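Local coordinates for putative uncharacterized protein PH0734 (Pyrococcus horikoshii, PDB 3D79) that is of unknown function but, as a PUA domain-containing protein, probably binds RNA, at residues A26-S29 / Q30-E34. Sequence-based numbering, arbitrary orientation.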
loop_
_atom_site.group_PDB
_atom_site.type_symbol
_atom_site.label_atom_id
_atom_site.label_comp_id
_atom_site.label_asym_id
_atom_site.label_seq_id
_atom_site.Cartn_x
_atom_site.Cartn_y
_atom_site.Cartn_z
ATOM N N ALA A 26 -1.063 -7.408 -13.579
ATOM C CA ALA A 26 -0.034 -8.416 -13.333
ATOM C C ALA A 26 0.668 -8.181 -11.991
ATOM O O ALA A 26 0.823 -9.109 -11.193
ATOM C CB ALA A 26 0.964 -8.422 -14.469
ATOM N N GLN A 27 1.053 -6.935 -11.737
ATOM C CA GLN A 27 1.721 -6.568 -10.487
ATOM C C GLN A 27 0.830 -6.823 -9.271
ATOM O O GLN A 27 1.264 -7.434 -8.298
ATOM C CB GLN A 27 2.178 -5.108 -10.518
ATOM C CG GLN A 27 3.372 -4.843 -11.427
ATOM C CD GLN A 27 3.786 -3.379 -11.441
ATOM O OE1 GLN A 27 3.863 -2.730 -10.396
ATOM N NE2 GLN A 27 4.068 -2.856 -12.631
ATOM N N LEU A 28 -0.421 -6.373 -9.341
ATOM C CA LEU A 28 -1.372 -6.565 -8.246
ATOM C C LEU A 28 -1.633 -8.044 -7.982
ATOM O O LEU A 28 -1.706 -8.477 -6.833
ATOM C CB LEU A 28 -2.690 -5.852 -8.554
ATOM C CG LEU A 28 -2.680 -4.320 -8.596
ATOM C CD1 LEU A 28 -3.984 -3.828 -9.182
ATOM C CD2 LEU A 28 -2.449 -3.715 -7.205
ATOM N N SER A 29 -1.756 -8.820 -9.056
ATOM C CA SER A 29 -2.007 -10.254 -8.935
ATOM C C SER A 29 -0.860 -10.983 -8.242
ATOM O O SER A 29 -1.089 -11.885 -7.436
ATOM C CB SER A 29 -2.297 -10.872 -10.307
ATOM O OG SER A 29 -3.511 -10.350 -10.836
ATOM N N GLN A 30 0.369 -10.581 -8.545
ATOM C CA GLN A 30 1.530 -11.179 -7.893
ATOM C C GLN A 30 1.554 -10.840 -6.404
ATOM O O GLN A 30 1.820 -11.705 -5.566
ATOM C CB GLN A 30 2.828 -10.728 -8.554
ATOM C CG GLN A 30 4.051 -11.448 -7.997
ATOM C CD GLN A 30 5.344 -10.906 -8.555
ATOM O OE1 GLN A 30 5.684 -9.743 -8.345
ATOM N NE2 GLN A 30 6.087 -11.755 -9.262
ATOM N N MET A 31 1.260 -9.583 -6.088
ATOM C CA MET A 31 1.329 -9.094 -4.712
ATOM C C MET A 31 0.190 -9.604 -3.835
ATOM O O MET A 31 0.425 -10.054 -2.709
ATOM C CB MET A 31 1.354 -7.568 -4.696
ATOM C CG MET A 31 2.600 -6.967 -5.335
ATOM S SD MET A 31 2.722 -5.193 -5.069
ATOM C CE MET A 31 1.403 -4.572 -6.122
ATOM N N PHE A 32 -1.040 -9.544 -4.351
ATOM C CA PHE A 32 -2.237 -9.798 -3.534
ATOM C C PHE A 32 -2.996 -11.073 -3.880
ATOM O O PHE A 32 -3.918 -11.468 -3.160
ATOM C CB PHE A 32 -3.194 -8.616 -3.637
ATOM C CG PHE A 32 -2.625 -7.343 -3.100
ATOM C CD1 PHE A 32 -2.483 -7.156 -1.728
ATOM C CD2 PHE A 32 -2.226 -6.328 -3.964
ATOM C CE1 PHE A 32 -1.949 -5.975 -1.219
ATOM C CE2 PHE A 32 -1.699 -5.142 -3.466
ATOM C CZ PHE A 32 -1.555 -4.968 -2.092
ATOM N N GLY A 33 -2.616 -11.702 -4.985
ATOM C CA GLY A 33 -3.386 -12.812 -5.519
ATOM C C GLY A 33 -4.438 -12.280 -6.467
ATOM O O GLY A 33 -4.891 -11.138 -6.339
ATOM N N GLU A 34 -4.836 -13.121 -7.415
ATOM C CA GLU A 34 -5.752 -12.715 -8.477
ATOM C C GLU A 34 -7.110 -12.240 -7.947
ATOM O O GLU A 34 -7.704 -11.325 -8.515
ATOM C CB GLU A 34 -5.896 -13.851 -9.508
ATOM C CG GLU A 34 -6.570 -13.457 -10.824
ATOM C CD GLU A 34 -8.085 -13.481 -10.735
ATOM O OE1 GLU A 34 -8.623 -14.271 -9.926
ATOM O OE2 GLU A 34 -8.742 -12.710 -11.469
#
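Leu28 CD2 lies 4.1 Å from Met31 CE and equally 4.1 Å from Phe32 CE2, so one methyl branch of the leucine meets both apolar partners, and the side chains cross at a slant. Met31 folds back along the preceding turn: with its bend at the thioether (chi3 -71°), CE reaches 3.6 Å and CG 3.3 Å from Gln27 O. With an alanine here, Leu28 CD2 would probably lose its thioether methyl neighbour and the cover over Gln27 O would thin, the CB alone staying close. Beneath these side chains run i to i+4 backbone bonds, the straightest from Phe32 N to Leu28 O (2.8 Å, 161° at the hydrogen). The series ends in a weak bond, Gly33 N to Ser29 O at 2.9 Å, bent to 129°. Gly33 leaves helical geometry with positive phi, at backbone angles where a CB would jam against the carbonyl oxygen of Phe32, which calls for glycine. Further out, Gln27 binds the backbone of Asp72 and Ile74 through its amide, and Leu28, Met31 and Phe32 touch Ile74, Phe75 and Pro76 in turn. The C-terminal turn of helix 18-32 thus packs on edge strand 73-76 of the Pre-PUA-like domain's antiparallel sheet, and Gly33 sits at the N-cap position, just before helix 34-40.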